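Long-range contacts in dihydroxyacetone kinase (Citrobacter freundii, PDB 1UN8), which phosphorylates dihydroxyacetone with ATP and a divalent metal cation, giving dihydroxyacetone phosphate and ADP in glycerol fermentation: residues G67-M73 with V322-W327; L92-Q96 with K124-Y130; N259-V264 with L298-S304. One frame throughout, in Å; residues are numbered along the deposited sequence.

How the contacts relate
All three contacts fall within the DhaK part of the chain. Residues 67-73, in the loop between strands 52-59 and 76-80, open the longest loop; contact 1 closes it when residues 322-327 return after helix 314-319. The other two contacts nest inside that loop, in series. Contact 2 comes first, pairing helices 88-98 and 112-127, which flank strand 104-109 in sequence and pack beside the first six-stranded sheet. Contact 3 follows, joining the ends of neighbouring strands 254-260 and 301-309 in the second sheet. Contacts 1 and 3 come within about 7 Å of each other at their nearest atoms, while contacts 2 and 3 both touch the second subunit.

Contact 1: G67-M73 with V322-W327; sequences GFIGKGM and VETSNW
Glu323 N donates to Lys71 O (2.8 Å) at the type II beta turn of Gly70 to Met73, while an ST motif at Thr324 shapes the other segment. Two irregular loops of the DhaK domain run side by side here, held at the far end by Asn326 N, which donates in plane to a lone pair of Gly67 O.

The inner side is tightly packed. Thr324 points its methyl into the first loop, with CG2 3.2 Å from Ile69 O. Its chi1 of 59° puts OG1 between the backbone N and the carbonyl carbon, where it accepts from Trp327 N. Gly70 lets the backbones close in, with a CA-H...O contact from its CA to Glu323 O (3.3 Å). Beyond the threonine, Phe68 lays its CD2-CE2 side against the Asn326-Trp327 peptide, and CE2 meets the indole at its edge. Met73 crosses Trp327 at about a right angle in a Met-aromatic contact: Met73 CE lies 3.8 Å from Trp327 CE3, and Met73 SD stands obliquely, 47° off the normal of the six-membered ring. Helix 155-167 packs on this side, where Lys160 makes a cation-pi contact with Trp327. The Phe68 side chain is about 8 Å from that of His61, a substrate-binding residue.

The Lys71 end is looser and more open to solvent. Lys71, its CG anti to N (chi1 -175°), stretches over the Glu323 carboxylate with its methylenes, yet Lys71 NZ and Glu323 OE2 remain 4.4 Å apart, opposite charges beyond a salt bridge.

Water also bridges the loops: one molecule accepts from Ser325 N at 2.9 Å and donates to Ile69 O at 2.8 Å.

Contact 2: L92-Q96 with K124-Y130; sequences LTAIQ and KARRLGY
Tyr130 lies across Gln96 at about a right angle, its ring plane turned 80° from the amide plane. The phenol OH donates to Gln96 OE1 (2.8 Å), arriving in the carbonyl plane on a lone pair with a C=O...O angle of 112°. A bend at chi2 (-149°) turns the amide so that OE1 meets the phenol at the ring edge; Gln96 CB and CG also touch Tyr130 OH. Gln96 NE2 donates to Ala344 O of the second subunit, which leaves both ends of the amide bonded and its rotation fixed.

Ile95 sends CG2 over one face of the same ring, offset toward the rim, and that methyl also meets Ala125 CB at 3.9 Å. Leu92, one turn earlier, extends this apolar patch: CD1 lies 3.9 Å from Ala125 CB, while CD2 rests against the first methylene of Lys124. Leu128 CD1 sits over a face of the Gln96 amide, 4.0 Å from Gln96 CD, whereas Tyr130 OH arrives in its plane.

A Schellman motif at Gly129 ends helix 112-127 and swings Tyr130 back across helix 88-98. The two are neighbouring helices of successive beta-alpha-beta crossovers (76-80 to 104-109 to 132-137) on the parallel part of a mixed sheet.

Contact 3: N259-V264 with L298-S304; sequences NNLGGV and LDMKGFS
Asn259 and Ser304 form an antiparallel hydrogen-bonded pair: Asn259 N donates to Ser304 O (3.0 Å) and Ser304 N to Asn259 O (2.8 Å). The pair joins the ends of neighbouring antiparallel strands 254-260 and 301-309 of the second mixed sheet. Their side chains add a third bond on the same face, Asn259 ND2 to Ser304 OG (3.2 Å), nearly in the amide plane. The amide is satisfied further by Val295 O, which accepts from ND2, and by Leu294 N, which donates to OD1.

Asn260 turns its amide back on its own loop. With CG anti to N (chi1 -173°), OD1 accepts from Gly262 N (2.7 Å) in an Asx turn and only weakly from Val264 N, while ND2 gives a bond to Val264 O (2.9 Å). Across the contact Gly302 O takes Leu261 N at 2.8 Å. Met300 O receives Gly263 N from well above the carbonyl plane, 60° out of it, and weakly that of Gly302 in the inverse gamma turn centred on Lys301.

Leu261 and Met300 lie side by side, the methionine methyl CE against Leu261 CG. The extended Lys301 chain passes along Gly263 O, with CD at 3.4 Å. Its NZ makes salt bridges with Glu268 and with Asp299 of the second subunit, and a hydrogen bond to Gln3 O of that subunit. Asp299 OD2 in turn pairs with Lys301 of the second subunit and with His197 ND1.

Leu298 shares a backbone bond with substrate-binding Gly60. The reciprocal Asp299-Lys301 salt bridges probably offset buried charges across the dimer interface, next to a loop bonded to the substrate site.

Contact 1: G67-M73 with V322-W327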
ATOM      1  N   GLY A  67      -2.947  -5.319 -13.869  1.00 19.98           N
ATOM      2  CA  GLY A  67      -1.544  -5.417 -13.502  1.00 17.69           C
ATOM      3  C   GLY A  67      -0.936  -6.771 -13.822  1.00 19.24           C
ATOM      4  O   GLY A  67       0.292  -6.968 -13.729  1.00 20.88           O
ATOM      5  N   PHE A  68      -1.778  -7.720 -14.205  1.00 16.63           N
ATOM      6  CA  PHE A  68      -1.266  -9.024 -14.604  1.00 18.25           C
ATOM      7  C   PHE A  68      -1.552  -9.363 -16.054  1.00 15.33           C
ATOM      8  O   PHE A  68      -1.681 -10.525 -16.431  1.00 18.61           O
ATOM      9  CB  PHE A  68      -1.682 -10.091 -13.597  1.00 12.86           C
ATOM     10  CG  PHE A  68      -1.399  -9.672 -12.204  1.00 16.87           C
ATOM     11  CD1 PHE A  68      -2.431  -9.217 -11.379  1.00 17.61           C
ATOM     12  CD2 PHE A  68      -0.104  -9.710 -11.707  1.00 11.90           C
ATOM     13  CE1 PHE A  68      -2.195  -8.814 -10.079  1.00 16.33           C
ATOM     14  CE2 PHE A  68       0.143  -9.311 -10.423  1.00 22.13           C
ATOM     15  CZ  PHE A  68      -0.934  -8.854  -9.584  1.00 16.77           C
ATOM     16  N   ILE A  69      -1.651  -8.319 -16.863  1.00 15.99           N
ATOM     17  CA  ILE A  69      -1.844  -8.468 -18.302  1.00 17.35           C
ATOM     18  C   ILE A  69      -0.442  -8.382 -18.921  1.00 16.36           C
ATOM     19  O   ILE A  69       0.346  -7.501 -18.565  1.00 18.07           O
ATOM     20  CB  ILE A  69      -2.732  -7.328 -18.859  1.00 16.75           C
ATOM     21  CG1 ILE A  69      -4.192  -7.544 -18.488  1.00 12.14           C
ATOM     22  CG2 ILE A  69      -2.563  -7.194 -20.383  1.00 14.53           C
ATOM     23  CD1 ILE A  69      -5.048  -6.342 -18.793  1.00 14.53           C
ATOM     24  N   GLY A  70      -0.138  -9.293 -19.835  1.00 16.68           N
ATOM     25  CA  GLY A  70       1.149  -9.308 -20.514  1.00 18.25           C
ATOM     26  C   GLY A  70       1.706 -10.697 -20.773  1.00 20.04           C
ATOM     27  O   GLY A  70       1.168 -11.714 -20.277  1.00 15.99           O
ATOM     28  N   LYS A  71       2.765 -10.623 -21.503  1.00 53.70           N
ATOM     29  CA  LYS A  71       3.455 -11.856 -21.850  1.00 53.97           C
ATOM     30  C   LYS A  71       3.673 -12.755 -20.632  1.00 53.39           C
ATOM     31  O   LYS A  71       4.258 -12.336 -19.631  1.00 53.22           O
ATOM     32  CB  LYS A  71       4.790 -11.500 -22.505  1.00 56.54           C
ATOM     33  CG  LYS A  71       5.580 -12.674 -23.043  1.00 60.04           C
ATOM     34  CD  LYS A  71       6.899 -12.195 -23.633  1.00 62.76           C
ATOM     35  CE  LYS A  71       7.714 -13.348 -24.190  1.00 63.96           C
ATOM     36  NZ  LYS A  71       9.037 -12.863 -24.673  1.00 66.00           N
ATOM     37  N   GLY A  72       3.186 -13.991 -20.712  1.00 52.87           N
ATOM     38  CA  GLY A  72       3.341 -14.926 -19.608  1.00 51.85           C
ATOM     39  C   GLY A  72       2.141 -14.976 -18.670  1.00 52.14           C
ATOM     40  O   GLY A  72       2.084 -15.832 -17.773  1.00 50.18           O
ATOM     41  N   MET A  73       1.194 -14.054 -18.864  1.00 50.94           N
ATOM     42  CA  MET A  73      -0.009 -13.989 -18.039  1.00 51.20           C
ATOM     43  C   MET A  73      -1.234 -13.548 -18.828  1.00 51.41           C
ATOM     44  O   MET A  73      -1.367 -13.862 -20.009  1.00 52.73           O
ATOM     45  CB  MET A  73       0.196 -13.053 -16.836  1.00 49.57           C
ATOM     46  CG  MET A  73       1.112 -13.625 -15.765  1.00 50.33           C
ATOM     47  SD  MET A  73       1.221 -12.662 -14.226  1.00 51.63           S
ATOM     48  CE  MET A  73      -0.026 -13.487 -13.236  1.00 50.01           C
ATOM     49  N   VAL A 322       7.721 -12.918 -16.526  1.00 52.48           N
ATOM     50  CA  VAL A 322       6.594 -12.510 -17.363  1.00 51.04           C
ATOM     51  C   VAL A 322       6.749 -11.010 -17.578  1.00 50.26           C
ATOM     52  O   VAL A 322       7.688 -10.413 -17.054  1.00 50.03           O
ATOM     53  CB  VAL A 322       5.236 -12.818 -16.682  1.00 50.45           C
ATOM     54  CG1 VAL A 322       5.113 -14.315 -16.438  1.00 48.26           C
ATOM     55  CG2 VAL A 322       5.118 -12.054 -15.361  1.00 49.54           C
ATOM     56  N   GLU A 323       5.854 -10.401 -18.347  1.00 50.35           N
ATOM     57  CA  GLU A 323       5.941  -8.964 -18.578  1.00 50.52           C
ATOM     58  C   GLU A 323       4.643  -8.277 -18.194  1.00 50.17           C
ATOM     59  O   GLU A 323       3.786  -8.027 -19.043  1.00 50.63           O
ATOM     60  CB  GLU A 323       6.236  -8.667 -20.041  1.00 51.74           C
ATOM     61  CG  GLU A 323       7.376  -9.469 -20.597  1.00 54.80           C
ATOM     62  CD  GLU A 323       7.777  -9.004 -21.970  1.00 56.57           C
ATOM     63  OE1 GLU A 323       6.887  -8.525 -22.721  1.00 57.44           O
ATOM     64  OE2 GLU A 323       8.980  -9.128 -22.293  1.00 56.46           O
ATOM     65  N   THR A 324       4.506  -7.964 -16.911  1.00 49.40           N
ATOM     66  CA  THR A 324       3.306  -7.296 -16.423  1.00 48.83           C
ATOM     67  C   THR A 324       3.663  -6.135 -15.502  1.00 46.74           C
ATOM     68  O   THR A 324       4.794  -6.024 -15.029  1.00 44.93           O
ATOM     69  CB  THR A 324       2.405  -8.278 -15.653  1.00 50.45           C
ATOM     70  OG1 THR A 324       3.131  -8.819 -14.539  1.00 50.67           O
ATOM     71  CG2 THR A 324       1.953  -9.417 -16.565  1.00 49.06           C
ATOM     72  N   SER A 325       2.689  -5.278 -15.239  1.00 45.75           N
ATOM     73  CA  SER A 325       2.940  -4.134 -14.379  1.00 45.65           C
ATOM     74  C   SER A 325       3.193  -4.498 -12.934  1.00 45.18           C
ATOM     75  O   SER A 325       3.886  -3.768 -12.225  1.00 44.56           O
ATOM     76  CB  SER A 325       1.761  -3.167 -14.414  1.00 45.67           C
ATOM     77  OG  SER A 325       1.521  -2.686 -15.726  1.00 51.31           O
ATOM     78  N   ASN A 326       2.631  -5.620 -12.465  1.00 46.13           N
ATOM     79  CA  ASN A 326       2.756  -5.904 -11.035  1.00 45.68           C
ATOM     80  C   ASN A 326       3.137  -7.310 -10.557  1.00 46.64           C
ATOM     81  O   ASN A 326       3.129  -7.555  -9.354  1.00 46.51           O
ATOM     82  CB  ASN A 326       1.446  -5.492 -10.356  1.00 43.26           C
ATOM     83  CG  ASN A 326       1.135  -4.032 -10.541  1.00 42.13           C
ATOM     84  OD1 ASN A 326       1.564  -3.182  -9.772  1.00 42.71           O
ATOM     85  ND2 ASN A 326       0.353  -3.734 -11.570  1.00 42.31           N
ATOM     86  N   TRP A 327       3.465  -8.243 -11.445  1.00 46.23           N
ATOM     87  CA  TRP A 327       3.845  -9.558 -10.948  1.00 45.44           C
ATOM     88  C   TRP A 327       5.124  -9.382 -10.154  1.00 45.78           C
ATOM     89  O   TRP A 327       6.078  -8.764 -10.628  1.00 46.47           O
ATOM     90  CB  TRP A 327       3.975 -10.584 -12.098  1.00 46.06           C
ATOM     91  CG  TRP A 327       4.550 -11.863 -11.603  1.00 46.51           C
ATOM     92  CD1 TRP A 327       5.848 -12.280 -11.689  1.00 46.15           C
ATOM     93  CD2 TRP A 327       3.851 -12.870 -10.865  1.00 47.50           C
ATOM     94  NE1 TRP A 327       6.004 -13.483 -11.044  1.00 47.10           N
ATOM     95  CE2 TRP A 327       4.796 -13.870 -10.529  1.00 48.35           C
ATOM     96  CE3 TRP A 327       2.522 -13.027 -10.451  1.00 46.61           C
ATOM     97  CZ2 TRP A 327       4.451 -15.012  -9.795  1.00 48.11           C
ATOM     98  CZ3 TRP A 327       2.179 -14.160  -9.724  1.00 47.52           C
ATOM     99  CH2 TRP A 327       3.141 -15.140  -9.402  1.00 47.79           C
TER
HETATM  100  O   HOH W   1       0.159  -5.588 -16.569  1.00 39.10           O
HETATM  101  O   HOH W   2       4.053  -8.579 -22.177  1.00 63.03           O

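Contact 2: L92-Q96 with K124-Y130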
ATOM      1  N   LEU A  92     -17.982 -10.465 -23.801  1.00 47.65           N
ATOM      2  CA  LEU A  92     -17.998 -10.978 -25.165  1.00 49.43           C
ATOM      3  C   LEU A  92     -17.020 -10.175 -26.019  1.00 50.73           C
ATOM      4  O   LEU A  92     -16.152 -10.741 -26.695  1.00 50.72           O
ATOM      5  CB  LEU A  92     -19.408 -10.878 -25.754  1.00 48.22           C
ATOM      6  CG  LEU A  92     -19.585 -11.479 -27.152  1.00 47.71           C
ATOM      7  CD1 LEU A  92     -19.043 -12.906 -27.171  1.00 46.52           C
ATOM      8  CD2 LEU A  92     -21.063 -11.448 -27.546  1.00 45.64           C
ATOM      9  N   THR A  93     -17.163  -8.851 -25.973  1.00 50.02           N
ATOM     10  CA  THR A  93     -16.310  -7.952 -26.725  1.00 49.53           C
ATOM     11  C   THR A  93     -14.841  -8.296 -26.565  1.00 51.35           C
ATOM     12  O   THR A  93     -14.077  -8.243 -27.530  1.00 53.22           O
ATOM     13  CB  THR A  93     -16.533  -6.510 -26.283  1.00 49.39           C
ATOM     14  OG1 THR A  93     -17.892  -6.148 -26.543  1.00 48.37           O
ATOM     15  CG2 THR A  93     -15.607  -5.569 -27.024  1.00 48.93           C
ATOM     16  N   ALA A  94     -14.433  -8.644 -25.352  1.00 52.31           N
ATOM     17  CA  ALA A  94     -13.035  -9.000 -25.116  1.00 52.78           C
ATOM     18  C   ALA A  94     -12.668 -10.311 -25.810  1.00 53.26           C
ATOM     19  O   ALA A  94     -11.598 -10.436 -26.392  1.00 53.04           O
ATOM     20  CB  ALA A  94     -12.777  -9.115 -23.620  1.00 53.16           C
ATOM     21  N   ILE A  95     -13.563 -11.287 -25.732  1.00 54.23           N
ATOM     22  CA  ILE A  95     -13.337 -12.596 -26.336  1.00 54.86           C
ATOM     23  C   ILE A  95     -13.097 -12.431 -27.838  1.00 55.30           C
ATOM     24  O   ILE A  95     -12.077 -12.876 -28.369  1.00 54.64           O
ATOM     25  CB  ILE A  95     -14.567 -13.541 -26.101  1.00 56.24           C
ATOM     26  CG1 ILE A  95     -14.504 -14.174 -24.703  1.00 55.80           C
ATOM     27  CG2 ILE A  95     -14.583 -14.652 -27.152  1.00 55.51           C
ATOM     28  CD1 ILE A  95     -14.170 -13.202 -23.598  1.00 60.93           C
ATOM     29  N   GLN A  96     -14.043 -11.780 -28.509  1.00 55.86           N
ATOM     30  CA  GLN A  96     -13.960 -11.540 -29.943  1.00 56.26           C
ATOM     31  C   GLN A  96     -12.749 -10.696 -30.321  1.00 56.98           C
ATOM     32  O   GLN A  96     -12.204 -10.832 -31.418  1.00 59.05           O
ATOM     33  CB  GLN A  96     -15.200 -10.800 -30.424  1.00 56.81           C
ATOM     34  CG  GLN A  96     -16.494 -11.529 -30.210  1.00 58.32           C
ATOM     35  CD  GLN A  96     -17.497 -11.175 -31.282  1.00 59.75           C
ATOM     36  OE1 GLN A  96     -17.373 -11.620 -32.428  1.00 61.13           O
ATOM     37  NE2 GLN A  96     -18.485 -10.357 -30.928  1.00 59.67           N
ATOM     38  N   LYS A 124     -22.520 -17.164 -25.732  1.00 53.87           N
ATOM     39  CA  LYS A 124     -22.735 -16.380 -26.940  1.00 53.15           C
ATOM     40  C   LYS A 124     -21.511 -16.469 -27.843  1.00 53.29           C
ATOM     41  O   LYS A 124     -21.617 -16.345 -29.064  1.00 54.54           O
ATOM     42  CB  LYS A 124     -23.017 -14.916 -26.592  1.00 52.08           C
ATOM     43  CG  LYS A 124     -24.381 -14.682 -25.995  1.00 51.79           C
ATOM     44  CD  LYS A 124     -24.714 -13.201 -25.958  1.00 52.58           C
ATOM     45  CE  LYS A 124     -26.177 -12.994 -25.567  1.00 55.21           C
ATOM     46  NZ  LYS A 124     -26.594 -11.569 -25.693  1.00 56.91           N
ATOM     47  N   ALA A 125     -20.354 -16.694 -27.235  1.00 52.19           N
ATOM     48  CA  ALA A 125     -19.112 -16.789 -27.985  1.00 52.78           C
ATOM     49  C   ALA A 125     -19.075 -18.109 -28.736  1.00 53.09           C
ATOM     50  O   ALA A 125     -18.678 -18.169 -29.899  1.00 52.56           O
ATOM     51  CB  ALA A 125     -17.921 -16.689 -27.040  1.00 51.03           C
ATOM     52  N   ARG A 126     -19.490 -19.166 -28.049  1.00 53.79           N
ATOM     53  CA  ARG A 126     -19.506 -20.493 -28.635  1.00 53.89           C
ATOM     54  C   ARG A 126     -20.419 -20.531 -29.845  1.00 54.34           C
ATOM     55  O   ARG A 126     -20.109 -21.191 -30.832  1.00 54.42           O
ATOM     56  CB  ARG A 126     -19.941 -21.521 -27.590  1.00 53.05           C
ATOM     57  CG  ARG A 126     -18.832 -21.857 -26.612  1.00 53.52           C
ATOM     58  CD  ARG A 126     -19.295 -22.755 -25.494  1.00 52.76           C
ATOM     59  NE  ARG A 126     -18.171 -23.186 -24.672  1.00 53.63           N
ATOM     60  CZ  ARG A 126     -18.296 -23.690 -23.451  1.00 55.07           C
ATOM     61  NH1 ARG A 126     -19.503 -23.824 -22.912  1.00 55.69           N
ATOM     62  NH2 ARG A 126     -17.216 -24.056 -22.765  1.00 55.22           N
ATOM     63  N   ARG A 127     -21.540 -19.820 -29.781  1.00 54.14           N
ATOM     64  CA  ARG A 127     -22.453 -19.792 -30.911  1.00 55.48           C
ATOM     65  C   ARG A 127     -21.774 -19.107 -32.106  1.00 56.36           C
ATOM     66  O   ARG A 127     -22.126 -19.345 -33.266  1.00 57.36           O
ATOM     67  CB  ARG A 127     -23.738 -19.050 -30.546  1.00 55.40           C
ATOM     68  CG  ARG A 127     -24.635 -18.785 -31.737  1.00 58.25           C
ATOM     69  CD  ARG A 127     -25.949 -18.157 -31.328  1.00 61.54           C
ATOM     70  NE  ARG A 127     -26.704 -17.703 -32.493  1.00 65.95           N
ATOM     71  CZ  ARG A 127     -26.381 -16.639 -33.227  1.00 68.82           C
ATOM     72  NH1 ARG A 127     -25.312 -15.909 -32.916  1.00 70.43           N
ATOM     73  NH2 ARG A 127     -27.119 -16.304 -34.277  1.00 69.81           N
ATOM     74  N   LEU A 128     -20.792 -18.260 -31.814  1.00 55.19           N
ATOM     75  CA  LEU A 128     -20.072 -17.548 -32.854  1.00 53.83           C
ATOM     76  C   LEU A 128     -18.841 -18.321 -33.319  1.00 52.86           C
ATOM     77  O   LEU A 128     -17.990 -17.788 -34.031  1.00 52.69           O
ATOM     78  CB  LEU A 128     -19.668 -16.159 -32.357  1.00 54.22           C
ATOM     79  CG  LEU A 128     -20.837 -15.216 -32.054  1.00 56.33           C
ATOM     80  CD1 LEU A 128     -20.330 -13.938 -31.361  1.00 55.52           C
ATOM     81  CD2 LEU A 128     -21.562 -14.884 -33.350  1.00 54.89           C
ATOM     82  N   GLY A 129     -18.733 -19.574 -32.901  1.00 50.91           N
ATOM     83  CA  GLY A 129     -17.612 -20.380 -33.340  1.00 51.28           C
ATOM     84  C   GLY A 129     -16.321 -20.339 -32.547  1.00 52.99           C
ATOM     85  O   GLY A 129     -15.380 -21.082 -32.857  1.00 53.08           O
ATOM     86  N   TYR A 130     -16.246 -19.487 -31.530  1.00 53.42           N
ATOM     87  CA  TYR A 130     -15.023 -19.428 -30.737  1.00 52.46           C
ATOM     88  C   TYR A 130     -14.947 -20.627 -29.800  1.00 52.89           C
ATOM     89  O   TYR A 130     -15.976 -21.161 -29.372  1.00 52.22           O
ATOM     90  CB  TYR A 130     -14.973 -18.152 -29.893  1.00 51.65           C
ATOM     91  CG  TYR A 130     -14.982 -16.855 -30.665  1.00 50.40           C
ATOM     92  CD1 TYR A 130     -16.180 -16.228 -30.988  1.00 48.82           C
ATOM     93  CD2 TYR A 130     -13.786 -16.237 -31.042  1.00 50.44           C
ATOM     94  CE1 TYR A 130     -16.196 -15.011 -31.666  1.00 51.65           C
ATOM     95  CE2 TYR A 130     -13.786 -15.015 -31.723  1.00 51.96           C
ATOM     96  CZ  TYR A 130     -15.000 -14.407 -32.030  1.00 52.48           C
ATOM     97  OH  TYR A 130     -15.034 -13.203 -32.701  1.00 53.66           O
TER

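Contact 3: N259-V264 with L298-S304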
ATOM      1  N   ASN A 259      -0.184 -11.086   0.698  1.00 34.39           N
ATOM      2  CA  ASN A 259      -0.910 -10.025   0.022  1.00 34.68           C
ATOM      3  C   ASN A 259      -1.490  -8.960   0.958  1.00 35.96           C
ATOM      4  O   ASN A 259      -2.134  -9.266   1.961  1.00 35.72           O
ATOM      5  CB  ASN A 259      -2.037 -10.653  -0.799  1.00 33.59           C
ATOM      6  CG  ASN A 259      -2.909  -9.616  -1.506  1.00 35.54           C
ATOM      7  OD1 ASN A 259      -2.430  -8.851  -2.347  1.00 36.38           O
ATOM      8  ND2 ASN A 259      -4.200  -9.599  -1.172  1.00 33.09           N
ATOM      9  N   ASN A 260      -1.270  -7.702   0.606  1.00 36.97           N
ATOM     10  CA  ASN A 260      -1.771  -6.593   1.396  1.00 37.41           C
ATOM     11  C   ASN A 260      -3.116  -6.195   0.802  1.00 37.33           C
ATOM     12  O   ASN A 260      -3.169  -5.780  -0.360  1.00 36.45           O
ATOM     13  CB  ASN A 260      -0.810  -5.413   1.317  1.00 36.72           C
ATOM     14  CG  ASN A 260      -1.199  -4.291   2.262  1.00 38.19           C
ATOM     15  OD1 ASN A 260      -2.385  -4.072   2.531  1.00 39.25           O
ATOM     16  ND2 ASN A 260      -0.207  -3.565   2.762  1.00 35.67           N
ATOM     17  N   LEU A 261      -4.197  -6.317   1.576  1.00 35.51           N
ATOM     18  CA  LEU A 261      -5.511  -5.968   1.046  1.00 35.37           C
ATOM     19  C   LEU A 261      -5.652  -4.478   0.697  1.00 36.08           C
ATOM     20  O   LEU A 261      -6.634  -4.069   0.059  1.00 36.26           O
ATOM     21  CB  LEU A 261      -6.618  -6.403   2.009  1.00 35.34           C
ATOM     22  CG  LEU A 261      -7.190  -7.826   1.881  1.00 35.86           C
ATOM     23  CD1 LEU A 261      -6.674  -8.516   0.634  1.00 36.93           C
ATOM     24  CD2 LEU A 261      -6.855  -8.617   3.109  1.00 34.47           C
ATOM     25  N   GLY A 262      -4.682  -3.666   1.122  1.00 35.38           N
ATOM     26  CA  GLY A 262      -4.723  -2.262   0.770  1.00 34.26           C
ATOM     27  C   GLY A 262      -4.481  -1.224   1.834  1.00 36.41           C
ATOM     28  O   GLY A 262      -4.028  -0.120   1.514  1.00 36.71           O
ATOM     29  N   GLY A 263      -4.766  -1.556   3.089  1.00 36.05           N
ATOM     30  CA  GLY A 263      -4.592  -0.589   4.152  1.00 34.33           C
ATOM     31  C   GLY A 263      -3.580  -0.897   5.238  1.00 34.15           C
ATOM     32  O   GLY A 263      -3.471  -0.151   6.211  1.00 35.07           O
ATOM     33  N   VAL A 264      -2.838  -1.979   5.108  1.00 34.05           N
ATOM     34  CA  VAL A 264      -1.852  -2.281   6.127  1.00 34.42           C
ATOM     35  C   VAL A 264      -0.579  -1.499   5.831  1.00 35.91           C
ATOM     36  O   VAL A 264      -0.212  -1.319   4.668  1.00 35.06           O
ATOM     37  CB  VAL A 264      -1.533  -3.767   6.156  1.00 32.92           C
ATOM     38  CG1 VAL A 264      -0.507  -4.047   7.230  1.00 30.10           C
ATOM     39  CG2 VAL A 264      -2.816  -4.557   6.394  1.00 33.70           C
ATOM     40  N   LEU A 298      -9.701  -2.256  -2.178  1.00 32.88           N
ATOM     41  CA  LEU A 298      -9.536  -0.826  -2.020  1.00 32.81           C
ATOM     42  C   LEU A 298      -8.525  -0.615  -0.887  1.00 34.44           C
ATOM     43  O   LEU A 298      -7.436  -1.189  -0.936  1.00 33.84           O
ATOM     44  CB  LEU A 298     -10.883  -0.167  -1.724  1.00 32.33           C
ATOM     45  CG  LEU A 298     -11.804  -0.212  -2.951  1.00 31.35           C
ATOM     46  CD1 LEU A 298     -13.176   0.349  -2.637  1.00 30.26           C
ATOM     47  CD2 LEU A 298     -11.157   0.578  -4.063  1.00 30.97           C
ATOM     48  N   ASP A 299      -8.870   0.166   0.135  1.00 34.98           N
ATOM     49  CA  ASP A 299      -7.929   0.403   1.225  1.00 36.11           C
ATOM     50  C   ASP A 299      -8.145  -0.460   2.474  1.00 36.97           C
ATOM     51  O   ASP A 299      -7.699  -0.108   3.570  1.00 36.46           O
ATOM     52  CB  ASP A 299      -7.944   1.883   1.605  1.00 38.55           C
ATOM     53  CG  ASP A 299      -9.260   2.321   2.213  1.00 39.10           C
ATOM     54  OD1 ASP A 299     -10.246   1.566   2.131  1.00 40.60           O
ATOM     55  OD2 ASP A 299      -9.308   3.434   2.767  1.00 40.04           O
ATOM     56  N   MET A 300      -8.807  -1.599   2.300  1.00 37.52           N
ATOM     57  CA  MET A 300      -9.071  -2.512   3.408  1.00 37.76           C
ATOM     58  C   MET A 300      -7.824  -2.795   4.243  1.00 37.89           C
ATOM     59  O   MET A 300      -6.811  -3.253   3.716  1.00 38.38           O
ATOM     60  CB  MET A 300      -9.624  -3.831   2.868  1.00 38.82           C
ATOM     61  CG  MET A 300     -10.025  -4.836   3.934  1.00 39.07           C
ATOM     62  SD  MET A 300     -11.186  -6.045   3.264  1.00 39.32           S
ATOM     63  CE  MET A 300     -10.206  -7.494   3.432  1.00 42.08           C
ATOM     64  N   LYS A 301      -7.899  -2.546   5.546  1.00 37.63           N
ATOM     65  CA  LYS A 301      -6.747  -2.809   6.382  1.00 37.69           C
ATOM     66  C   LYS A 301      -6.690  -4.260   6.839  1.00 38.08           C
ATOM     67  O   LYS A 301      -7.002  -4.578   7.985  1.00 39.45           O
ATOM     68  CB  LYS A 301      -6.714  -1.874   7.591  1.00 38.04           C
ATOM     69  CG  LYS A 301      -5.475  -2.089   8.457  1.00 40.36           C
ATOM     70  CD  LYS A 301      -5.022  -0.846   9.209  1.00 39.74           C
ATOM     71  CE  LYS A 301      -3.618  -1.093   9.781  1.00 41.86           C
ATOM     72  NZ  LYS A 301      -3.000   0.091  10.453  1.00 41.31           N
ATOM     73  N   GLY A 302      -6.281  -5.133   5.922  1.00 38.20           N
ATOM     74  CA  GLY A 302      -6.153  -6.552   6.215  1.00 37.11           C
ATOM     75  C   GLY A 302      -5.133  -7.150   5.258  1.00 38.46           C
ATOM     76  O   GLY A 302      -4.644  -6.454   4.357  1.00 39.27           O
ATOM     77  N   PHE A 303      -4.798  -8.424   5.428  1.00 37.32           N
ATOM     78  CA  PHE A 303      -3.840  -9.069   4.535  1.00 36.14           C
ATOM     79  C   PHE A 303      -4.292 -10.494   4.311  1.00 35.94           C
ATOM     80  O   PHE A 303      -5.140 -10.992   5.045  1.00 37.77           O
ATOM     81  CB  PHE A 303      -2.429  -9.046   5.146  1.00 35.58           C
ATOM     82  CG  PHE A 303      -2.281  -9.892   6.384  1.00 37.26           C
ATOM     83  CD1 PHE A 303      -1.981 -11.258   6.287  1.00 37.48           C
ATOM     84  CD2 PHE A 303      -2.461  -9.333   7.654  1.00 35.67           C
ATOM     85  CE1 PHE A 303      -1.863 -12.056   7.432  1.00 35.70           C
ATOM     86  CE2 PHE A 303      -2.346 -10.120   8.810  1.00 34.91           C
ATOM     87  CZ  PHE A 303      -2.048 -11.482   8.700  1.00 36.45           C
ATOM     88  N   SER A 304      -3.762 -11.149   3.284  1.00 36.01           N
ATOM     89  CA  SER A 304      -4.124 -12.539   3.042  1.00 36.07           C
ATOM     90  C   SER A 304      -2.878 -13.371   2.853  1.00 36.88           C
ATOM     91  O   SER A 304      -1.834 -12.858   2.461  1.00 35.40           O
ATOM     92  CB  SER A 304      -5.069 -12.647   1.843  1.00 36.42           C
ATOM     93  OG  SER A 304      -4.437 -12.203   0.655  1.00 37.66           O
TER